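Local coordinates for protein enolase from the environmental genome shotgun sequencing of the Sargasso Sea (PDB 2QGY) that is of unconfirmed function but, as a magnesium-binding member of the enolase superfamily related to mandelate racemase, probably catalyses abstraction of a proton alpha to a substrate carboxylate, at residues L177-R188 with S212-N221; L282-S293 with H316-S324. All coordinates share one frame; numbering follows the deposited sequence. Where two conformers were deposited one is given.

Contact 1: L177-R188 with S212-N221; sequences LSISIQFVEKVR and SFLKEVSSFN
Phe220 leans its ring against one flank of helix 177-188, with Glu185 N over one face, 4.3 Å above the ring plane and offset toward the rim. The aliphatic part of Glu185 runs along the far end of this ring, CG coming to 3.6 Å from Phe220 CE1, and its carboxylate plane is turned 34° from the ring. Ile181 splits its branches between two neighbours: CG2 reaches Phe220 CE2 at 3.7 Å, whereas CD1 turns to Phe213 CE1 and to Glu216 CB, the latter at 3.6 Å. Phe213 is a knob in a hole formed by Leu177, Ser180, Ile181 and Val184. Holding CG opposite the backbone N (chi1 178°) carries its ring into that hole, where Val184 CG2 meets the ring edge and Val217 CB lies over one face.

The two segments belong to consecutive helices on the outside of the enolase-type beta/alpha barrel; the axes of the short helical segments 177-188 and 212-217 cross at -35°, 10.2 Å apart at their closest. Strand 197-200 lies beneath: Leu199 touches Phe213 and Val217.

At the C-terminal end the chemistry becomes polar. Two bends along the Arg188 chain turn its guanidinium toward Phe220 O, which it grips side-on, NE at 3.1 Å and NH2 at 3.0 Å, with the oxygen in the guanidinium plane. A water accepts from Arg188 NH2 and donates to Asn221 O, adding a bridge to the chain just past the 3-10 turn. Arg188 NH1 bonds instead to Leu195 O and Gly192 O, which ties the guanidinium to the loop following its own helix.

Contact 2: L282-S293 with H316-S324; sequences LIDIIEISNEAS and HVCSSIPNS
Ile286 sets CG1 opposite its carbonyl carbon (chi1 -66°), and a further turn at chi2 carries CD1 across to the second segment, where it meets Val317 CG1 at 3.8 Å and Ile321 CG2 at 3.7 Å. Val317, with CG1 opposite its backbone N (chi1 167°), spreads two methyls over helix 282-293: CG1 also touches Ile285 CG2 at 3.7 Å, and CG2 faces Leu282 CD2. Ile286 and Val317 run alongside each other with their directions reversed, while Ile285 lies across Val317, nearly perpendicular to it. Ile321 extends the apolar patch by placing CD1 3.6 Å from Ser289 OG. That hydroxyl donates to Ile285 O from above the carbonyl plane, and Ser289 N reaches the same oxygen from the other face, so the serine's polar end is satisfied within its own helix.

Helices 282-294 and 309-320 are successive outer helices of the beta/alpha barrel; the axes of segments 282-293 and 316-320 come within 11.1 Å, at 27° to each other. Between them in sequence runs strand 298-299, whose Ile299 touches Ser289, Ala292, Ile321 and Asn323.

Beyond helix 309-320, the turn brings Asn323 against the last part of helix 282-293. Its amide carbon CG lies 3.5 Å from Ser293 CB, and ND2 makes a weak hydrogen bond of 3.0 Å to Ser289 O. The stronger partner of this amide nitrogen is Ile297 O, just before the strand. On the oxygen side, a water bridges Asn323 OD1 and Asn290 ND2, joining the turn to the helix through a second polar link.

Both contacts pair successive outer helices of one beta/alpha barrel, yet they share no element, and their nearest atoms are about 17 Å apart. Contact 1 is partly buried, its centre about 27 Å from the centre of the chain, and buries 582 Å² between its segments; contact 2 is a buried contact, its centre about 13 Å from the chain centre, with 409 Å². Aromatic rings fill much of the first interface, whereas branched aliphatic groups and small serines make up the second, where helix 99-120 also covers Leu282. The polar ends differ in charge: contact 1 brings a cationic group to the backbone, contact 2 a neutral amide amid mostly buried residues.

Contact 1: L177-R188 with S212-N221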
loop_
_atom_site.group_PDB
_atom_site.type_symbol
_atom_site.label_atom_id
_atom_site.label_comp_id
_atom_site.label_asym_id
_atom_site.label_seq_id
_atom_site.Cartn_x
_atom_site.Cartn_y
_atom_site.Cartn_z
ATOM N N LEU A 177 6.652 30.394 10.562
ATOM C CA LEU A 177 5.691 30.340 11.662
ATOM C C LEU A 177 4.794 31.567 11.670
ATOM O O LEU A 177 3.573 31.444 11.726
ATOM C CB LEU A 177 6.395 30.175 13.028
ATOM C CG LEU A 177 5.527 30.384 14.286
ATOM C CD1 LEU A 177 4.358 29.407 14.333
ATOM C CD2 LEU A 177 6.356 30.278 15.573
ATOM N N SER A 178 5.387 32.757 11.594
ATOM C CA SER A 178 4.580 33.961 11.765
ATOM C C SER A 178 3.677 34.251 10.557
ATOM O O SER A 178 2.605 34.827 10.707
ATOM C CB SER A 178 5.439 35.162 12.204
ATOM O OG SER A 178 5.716 36.064 11.155
ATOM N N ILE A 179 4.099 33.828 9.368
ATOM C CA ILE A 179 3.258 33.928 8.176
ATOM C C ILE A 179 2.072 32.924 8.300
ATOM O O ILE A 179 0.922 33.258 8.000
ATOM C CB ILE A 179 4.106 33.717 6.880
ATOM C CG1 ILE A 179 5.019 34.949 6.639
ATOM C CG2 ILE A 179 3.208 33.470 5.686
ATOM C CD1 ILE A 179 6.108 34.751 5.566
ATOM N N SER A 180 2.363 31.728 8.799
ATOM C CA SER A 180 1.346 30.686 9.062
ATOM C C SER A 180 0.286 31.160 10.052
ATOM O O SER A 180 -0.917 31.012 9.822
ATOM C CB SER A 180 2.025 29.421 9.596
ATOM O OG SER A 180 2.979 28.915 8.671
ATOM N N ILE A 181 0.737 31.764 11.152
ATOM C CA ILE A 181 -0.166 32.274 12.189
ATOM C C ILE A 181 -1.014 33.460 11.701
ATOM O O ILE A 181 -2.229 33.497 11.948
ATOM C CB ILE A 181 0.616 32.600 13.512
ATOM C CG1 ILE A 181 1.209 31.327 14.117
ATOM C CG2 ILE A 181 -0.274 33.314 14.525
ATOM C CD1 ILE A 181 0.157 30.311 14.667
ATOM N N GLN A 182 -0.375 34.413 11.009
ATOM C CA GLN A 182 -1.069 35.533 10.362
ATOM C C GLN A 182 -2.213 35.056 9.496
ATOM O O GLN A 182 -3.315 35.613 9.526
ATOM C CB GLN A 182 -0.110 36.366 9.498
ATOM C CG GLN A 182 0.382 37.625 10.180
ATOM C CD GLN A 182 -0.699 38.293 11.022
ATOM O OE1 GLN A 182 -1.698 38.799 10.492
ATOM N NE2 GLN A 182 -0.513 38.277 12.347
ATOM N N PHE A 183 -1.934 34.009 8.729
ATOM C CA PHE A 183 -2.942 33.380 7.905
ATOM C C PHE A 183 -4.117 32.858 8.734
ATOM O O PHE A 183 -5.265 33.135 8.395
ATOM C CB PHE A 183 -2.316 32.276 7.053
ATOM C CG PHE A 183 -3.289 31.602 6.138
ATOM C CD1 PHE A 183 -4.179 32.351 5.365
ATOM C CD2 PHE A 183 -3.341 30.213 6.063
ATOM C CE1 PHE A 183 -5.097 31.731 4.519
ATOM C CE2 PHE A 183 -4.249 29.583 5.221
ATOM C CZ PHE A 183 -5.138 30.334 4.451
ATOM N N VAL A 184 -3.843 32.138 9.823
ATOM C CA VAL A 184 -4.931 31.621 10.671
ATOM C C VAL A 184 -5.724 32.781 11.280
ATOM O O VAL A 184 -6.956 32.739 11.343
ATOM C CB VAL A 184 -4.431 30.634 11.777
ATOM C CG1 VAL A 184 -5.585 30.116 12.586
ATOM C CG2 VAL A 184 -3.670 29.449 11.168
ATOM N N GLU A 185 -5.015 33.822 11.708
ATOM C CA GLU A 185 -5.654 34.985 12.331
ATOM C C GLU A 185 -6.631 35.682 11.394
ATOM O O GLU A 185 -7.793 35.911 11.758
ATOM C CB GLU A 185 -4.607 35.972 12.841
ATOM C CG GLU A 185 -5.207 37.074 13.717
ATOM C CD GLU A 185 -4.173 38.048 14.228
ATOM O OE1 GLU A 185 -2.963 37.834 13.989
ATOM O OE2 GLU A 185 -4.573 39.039 14.881
ATOM N N LYS A 186 -6.161 36.002 10.188
ATOM C CA LYS A 186 -7.001 36.595 9.141
ATOM C C LYS A 186 -8.209 35.724 8.795
ATOM O O LYS A 186 -9.316 36.231 8.608
ATOM C CB LYS A 186 -6.157 36.896 7.898
ATOM C CG LYS A 186 -5.111 37.986 8.165
ATOM C CD LYS A 186 -3.852 37.850 7.300
ATOM C CE LYS A 186 -3.786 38.876 6.175
ATOM N NZ LYS A 186 -2.377 39.053 5.743
ATOM N N VAL A 187 -8.015 34.404 8.743
ATOM C CA VAL A 187 -9.136 33.515 8.468
ATOM C C VAL A 187 -10.204 33.610 9.562
ATOM O O VAL A 187 -11.393 33.736 9.279
ATOM C CB VAL A 187 -8.688 32.027 8.298
ATOM C CG1 VAL A 187 -9.894 31.125 8.264
ATOM C CG2 VAL A 187 -7.846 31.860 7.036
ATOM N N ARG A 188 -9.768 33.542 10.811
ATOM C CA ARG A 188 -10.667 33.637 11.964
ATOM C C ARG A 188 -11.448 34.972 11.961
ATOM O O ARG A 188 -12.612 35.027 12.368
ATOM C CB ARG A 188 -9.863 33.394 13.261
ATOM C CG ARG A 188 -10.678 33.208 14.546
ATOM C CD ARG A 188 -11.836 32.264 14.369
ATOM N NE ARG A 188 -11.555 30.919 14.854
ATOM C CZ ARG A 188 -12.355 29.877 14.664
ATOM N NH1 ARG A 188 -13.487 30.008 13.962
ATOM N NH2 ARG A 188 -12.009 28.695 15.149
ATOM N N SER A 212 5.963 24.316 17.454
ATOM C CA SER A 212 5.914 25.762 17.628
ATOM C C SER A 212 4.602 26.329 17.078
ATOM O O SER A 212 3.956 27.156 17.730
ATOM C CB SER A 212 7.138 26.426 16.991
ATOM O OG SER A 212 8.331 25.743 17.359
ATOM N N PHE A 213 4.189 25.850 15.901
ATOM C CA PHE A 213 2.913 26.270 15.318
ATOM C C PHE A 213 1.746 25.951 16.251
ATOM O O PHE A 213 0.926 26.812 16.561
ATOM C CB PHE A 213 2.679 25.633 13.930
ATOM C CG PHE A 213 1.363 26.006 13.310
ATOM C CD1 PHE A 213 1.200 27.238 12.678
ATOM C CD2 PHE A 213 0.277 25.132 13.364
ATOM C CE1 PHE A 213 -0.010 27.601 12.106
ATOM C CE2 PHE A 213 -0.957 25.477 12.803
ATOM C CZ PHE A 213 -1.104 26.717 12.148
ATOM N N LEU A 214 1.676 24.703 16.706
ATOM C CA LEU A 214 0.561 24.273 17.545
ATOM C C LEU A 214 0.493 25.045 18.871
ATOM O O LEU A 214 -0.590 25.270 19.410
ATOM C CB LEU A 214 0.642 22.771 17.805
ATOM C CG LEU A 214 0.347 21.917 16.559
ATOM C CD1 LEU A 214 0.523 20.446 16.898
ATOM C CD2 LEU A 214 -1.058 22.212 16.016
ATOM N N LYS A 215 1.656 25.462 19.365
ATOM C CA LYS A 215 1.721 26.262 20.592
ATOM C C LYS A 215 1.132 27.664 20.359
ATOM O O LYS A 215 0.425 28.208 21.214
ATOM C CB LYS A 215 3.168 26.343 21.066
ATOM C CG LYS A 215 3.333 26.794 22.507
ATOM C CD LYS A 215 4.759 26.487 22.996
ATOM C CE LYS A 215 4.816 26.408 24.527
ATOM N NZ LYS A 215 6.115 25.838 25.035
ATOM N N GLU A 216 1.381 28.229 19.186
ATOM C CA GLU A 216 0.888 29.569 18.870
ATOM C C GLU A 216 -0.543 29.584 18.325
ATOM O O GLU A 216 -1.220 30.616 18.372
ATOM C CB GLU A 216 1.838 30.265 17.889
ATOM C CG GLU A 216 3.287 30.335 18.374
ATOM C CD GLU A 216 3.455 31.193 19.621
ATOM O OE1 GLU A 216 2.709 32.195 19.747
ATOM O OE2 GLU A 216 4.326 30.862 20.472
ATOM N N VAL A 217 -1.008 28.460 17.787
ATOM C CA VAL A 217 -2.303 28.467 17.096
ATOM C C VAL A 217 -3.474 28.183 18.024
ATOM O O VAL A 217 -4.625 28.446 17.662
ATOM C CB VAL A 217 -2.327 27.510 15.856
ATOM C CG1 VAL A 217 -2.617 26.068 16.292
ATOM C CG2 VAL A 217 -3.351 27.998 14.837
ATOM N N SER A 218 -3.187 27.691 19.236
ATOM C CA SER A 218 -4.257 27.218 20.123
ATOM C C SER A 218 -5.278 28.315 20.468
ATOM O O SER A 218 -6.455 28.018 20.698
ATOM C CB SER A 218 -3.707 26.525 21.390
ATOM O OG SER A 218 -2.662 27.266 22.014
ATOM N N SER A 219 -4.841 29.575 20.493
ATOM C CA SER A 219 -5.751 30.678 20.853
ATOM C C SER A 219 -6.818 30.974 19.799
ATOM O O SER A 219 -7.829 31.620 20.104
ATOM C CB SER A 219 -4.981 31.962 21.204
ATOM O OG SER A 219 -3.994 32.272 20.236
ATOM N N PHE A 220 -6.606 30.484 18.573
ATOM C CA PHE A 220 -7.585 30.638 17.512
ATOM C C PHE A 220 -8.630 29.508 17.524
ATOM O O PHE A 220 -9.465 29.424 16.626
ATOM C CB PHE A 220 -6.893 30.750 16.152
ATOM C CG PHE A 220 -5.924 31.885 16.073
ATOM C CD1 PHE A 220 -6.380 33.198 16.015
ATOM C CD2 PHE A 220 -4.556 31.648 16.086
ATOM C CE1 PHE A 220 -5.484 34.258 15.982
ATOM C CE2 PHE A 220 -3.646 32.710 16.026
ATOM C CZ PHE A 220 -4.119 34.016 15.975
ATOM N N ASN A 221 -8.569 28.657 18.545
ATOM C CA ASN A 221 -9.580 27.606 18.772
ATOM C C ASN A 221 -9.825 26.710 17.553
ATOM O O ASN A 221 -10.974 26.554 17.123
ATOM C CB ASN A 221 -10.913 28.219 19.233
ATOM C CG ASN A 221 -11.878 27.179 19.789
ATOM O OD1 ASN A 221 -11.465 26.102 20.246
ATOM N ND2 ASN A 221 -13.174 27.496 19.763
HETATM O O HOH W 1 -12.972 26.027 15.449
#

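Contact 2: L282-S293 with H316-S324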
loop_
_atom_site.group_PDB
_atom_site.type_symbol
_atom_site.label_atom_id
_atom_site.label_comp_id
_atom_site.label_asym_id
_atom_site.label_seq_id
_atom_site.Cartn_x
_atom_site.Cartn_y
_atom_site.Cartn_z
ATOM N N LEU A 282 -16.681 -0.432 1.994
ATOM C CA LEU A 282 -17.610 0.083 3.001
ATOM C C LEU A 282 -17.704 -0.784 4.255
ATOM O O LEU A 282 -17.905 -0.255 5.360
ATOM C CB LEU A 282 -18.989 0.318 2.386
ATOM C CG LEU A 282 -18.919 1.307 1.215
ATOM C CD1 LEU A 282 -20.352 1.706 0.907
ATOM C CD2 LEU A 282 -18.079 2.572 1.575
ATOM N N ILE A 283 -17.543 -2.091 4.076
ATOM C CA ILE A 283 -17.577 -3.036 5.190
ATOM C C ILE A 283 -16.498 -2.569 6.173
ATOM O O ILE A 283 -16.734 -2.497 7.366
ATOM C CB ILE A 283 -17.291 -4.477 4.698
ATOM C CG1 ILE A 283 -18.516 -5.070 3.952
ATOM C CG2 ILE A 283 -16.851 -5.373 5.855
ATOM C CD1 ILE A 283 -18.318 -6.522 3.490
ATOM N N ASP A 284 -15.305 -2.259 5.655
ATOM C CA ASP A 284 -14.198 -1.899 6.534
ATOM C C ASP A 284 -14.336 -0.538 7.190
ATOM O O ASP A 284 -13.934 -0.361 8.330
ATOM C CB ASP A 284 -12.848 -2.049 5.811
ATOM C CG ASP A 284 -12.306 -3.492 5.906
ATOM O OD1 ASP A 284 -12.950 -4.322 6.598
ATOM O OD2 ASP A 284 -11.274 -3.797 5.272
ATOM N N ILE A 285 -14.900 0.426 6.475
ATOM C CA ILE A 285 -15.162 1.729 7.062
ATOM C C ILE A 285 -16.190 1.613 8.193
ATOM O O ILE A 285 -16.024 2.167 9.282
ATOM C CB ILE A 285 -15.666 2.709 5.980
ATOM C CG1 ILE A 285 -14.488 3.109 5.096
ATOM C CG2 ILE A 285 -16.351 3.951 6.588
ATOM C CD1 ILE A 285 -14.805 4.123 4.064
ATOM N N ILE A 286 -17.258 0.878 7.929
ATOM C CA ILE A 286 -18.288 0.649 8.953
ATOM C C ILE A 286 -17.764 -0.127 10.167
ATOM O O ILE A 286 -18.103 0.212 11.298
ATOM C CB ILE A 286 -19.512 -0.074 8.347
ATOM C CG1 ILE A 286 -20.237 0.810 7.314
ATOM C CG2 ILE A 286 -20.465 -0.532 9.445
ATOM C CD1 ILE A 286 -20.864 2.084 7.871
ATOM N N GLU A 287 -16.951 -1.156 9.936
ATOM C CA GLU A 287 -16.360 -1.934 11.023
ATOM C C GLU A 287 -15.480 -1.055 11.912
ATOM O O GLU A 287 -15.583 -1.099 13.137
ATOM C CB GLU A 287 -15.536 -3.097 10.471
ATOM C CG GLU A 287 -14.953 -4.030 11.552
ATOM C CD GLU A 287 -15.992 -4.464 12.593
ATOM O OE1 GLU A 287 -17.086 -4.938 12.188
ATOM O OE2 GLU A 287 -15.705 -4.359 13.819
ATOM N N ILE A 288 -14.624 -0.254 11.290
ATOM C CA ILE A 288 -13.777 0.644 12.067
ATOM C C ILE A 288 -14.574 1.775 12.738
ATOM O O ILE A 288 -14.228 2.198 13.839
ATOM C CB ILE A 288 -12.575 1.169 11.272
ATOM C CG1 ILE A 288 -11.460 1.564 12.245
ATOM C CG2 ILE A 288 -12.956 2.340 10.363
ATOM C CD1 ILE A 288 -10.769 0.287 12.899
ATOM N N SER A 289 -15.660 2.233 12.121
ATOM C CA SER A 289 -16.507 3.256 12.740
ATOM C C SER A 289 -17.086 2.723 14.050
ATOM O O SER A 289 -17.094 3.395 15.082
ATOM C CB SER A 289 -17.626 3.693 11.791
ATOM O OG SER A 289 -17.096 4.384 10.672
ATOM N N ASN A 290 -17.508 1.470 14.022
ATOM C CA ASN A 290 -18.144 0.847 15.198
ATOM C C ASN A 290 -17.129 0.666 16.334
ATOM O O ASN A 290 -17.391 1.034 17.495
ATOM C CB ASN A 290 -18.763 -0.500 14.781
ATOM C CG ASN A 290 -19.974 -0.342 13.852
ATOM O OD1 ASN A 290 -20.476 -1.346 13.298
ATOM N ND2 ASN A 290 -20.460 0.894 13.676
ATOM N N GLU A 291 -15.953 0.135 16.005
ATOM C CA GLU A 291 -14.896 0.010 17.008
ATOM C C GLU A 291 -14.469 1.368 17.551
ATOM O O GLU A 291 -14.261 1.513 18.762
ATOM C CB GLU A 291 -13.697 -0.772 16.449
ATOM C CG GLU A 291 -14.091 -2.183 16.016
ATOM C CD GLU A 291 -12.960 -2.964 15.389
ATOM O OE1 GLU A 291 -11.780 -2.645 15.646
ATOM O OE2 GLU A 291 -13.258 -3.926 14.632
ATOM N N ALA A 292 -14.296 2.357 16.666
ATOM C CA ALA A 292 -13.909 3.706 17.083
ATOM C C ALA A 292 -14.950 4.260 18.074
ATOM O O ALA A 292 -14.613 4.821 19.133
ATOM C CB ALA A 292 -13.804 4.619 15.860
ATOM N N SER A 293 -16.212 4.079 17.722
ATOM C CA SER A 293 -17.324 4.569 18.535
ATOM C C SER A 293 -17.225 4.068 19.986
ATOM O O SER A 293 -17.384 4.854 20.935
ATOM C CB SER A 293 -18.665 4.186 17.911
ATOM O OG SER A 293 -19.759 4.730 18.653
ATOM N N HIS A 316 -23.986 8.487 2.493
ATOM C CA HIS A 316 -24.760 7.326 2.967
ATOM C C HIS A 316 -24.095 6.678 4.202
ATOM O O HIS A 316 -24.772 6.348 5.187
ATOM C CB HIS A 316 -24.949 6.305 1.842
ATOM C CG HIS A 316 -26.037 6.666 0.872
ATOM N ND1 HIS A 316 -27.377 6.459 1.145
ATOM C CD2 HIS A 316 -25.985 7.214 -0.366
ATOM C CE1 HIS A 316 -28.096 6.857 0.108
ATOM N NE2 HIS A 316 -27.279 7.341 -0.810
ATOM N N VAL A 317 -22.771 6.530 4.187
ATOM C CA VAL A 317 -22.086 5.957 5.339
ATOM C C VAL A 317 -22.261 6.861 6.555
ATOM O O VAL A 317 -22.654 6.383 7.626
ATOM C CB VAL A 317 -20.578 5.696 5.082
ATOM C CG1 VAL A 317 -19.804 5.381 6.418
ATOM C CG2 VAL A 317 -20.445 4.539 4.174
ATOM N N CYS A 318 -22.000 8.158 6.379
ATOM C CA CYS A 318 -22.074 9.112 7.495
ATOM C C CYS A 318 -23.456 9.166 8.133
ATOM O O CYS A 318 -23.570 9.322 9.353
ATOM C CB CYS A 318 -21.660 10.523 7.077
ATOM S SG CYS A 318 -19.885 10.655 6.784
ATOM N N SER A 319 -24.492 9.041 7.303
ATOM C CA SER A 319 -25.876 9.056 7.787
ATOM C C SER A 319 -26.256 7.812 8.591
ATOM O O SER A 319 -27.258 7.834 9.327
ATOM C CB SER A 319 -26.857 9.268 6.630
ATOM O OG SER A 319 -27.042 8.080 5.894
ATOM N N SER A 320 -25.403 6.788 8.509
ATOM C CA SER A 320 -25.722 5.484 9.055
ATOM C C SER A 320 -24.911 5.140 10.304
ATOM O O SER A 320 -25.146 4.113 10.918
ATOM C CB SER A 320 -25.531 4.400 7.994
ATOM O OG SER A 320 -24.180 3.992 7.913
ATOM N N ILE A 321 -23.972 6.007 10.692
ATOM C CA ILE A 321 -23.159 5.738 11.904
ATOM C C ILE A 321 -23.412 6.781 13.016
ATOM O O ILE A 321 -23.632 7.949 12.718
ATOM C CB ILE A 321 -21.635 5.610 11.591
ATOM C CG1 ILE A 321 -21.123 6.889 10.912
ATOM C CG2 ILE A 321 -21.367 4.391 10.715
ATOM C CD1 ILE A 321 -19.587 7.033 10.881
ATOM N N PRO A 322 -23.383 6.354 14.302
ATOM C CA PRO A 322 -23.663 7.285 15.401
ATOM C C PRO A 322 -22.494 8.190 15.744
ATOM O O PRO A 322 -22.702 9.215 16.417
ATOM C CB PRO A 322 -23.956 6.358 16.580
ATOM C CG PRO A 322 -23.164 5.139 16.311
ATOM C CD PRO A 322 -23.127 4.990 14.795
ATOM N N ASN A 323 -21.286 7.844 15.271
ATOM C CA ASN A 323 -20.070 8.632 15.588
ATOM C C ASN A 323 -19.422 9.306 14.368
ATOM O O ASN A 323 -18.200 9.368 14.253
ATOM C CB ASN A 323 -19.023 7.779 16.308
ATOM C CG ASN A 323 -18.472 6.682 15.436
ATOM O OD1 ASN A 323 -19.199 6.110 14.625
ATOM N ND2 ASN A 323 -17.187 6.356 15.613
ATOM N N SER A 324 -20.246 9.782 13.440
ATOM C CA SER A 324 -19.748 10.552 12.319
ATOM C C SER A 324 -19.362 11.955 12.782
ATOM O O SER A 324 -20.059 12.558 13.624
ATOM C CB SER A 324 -20.829 10.655 11.249
ATOM O OG SER A 324 -21.911 11.426 11.732
HETATM O O HOH W 2 -20.326 3.293 14.237
#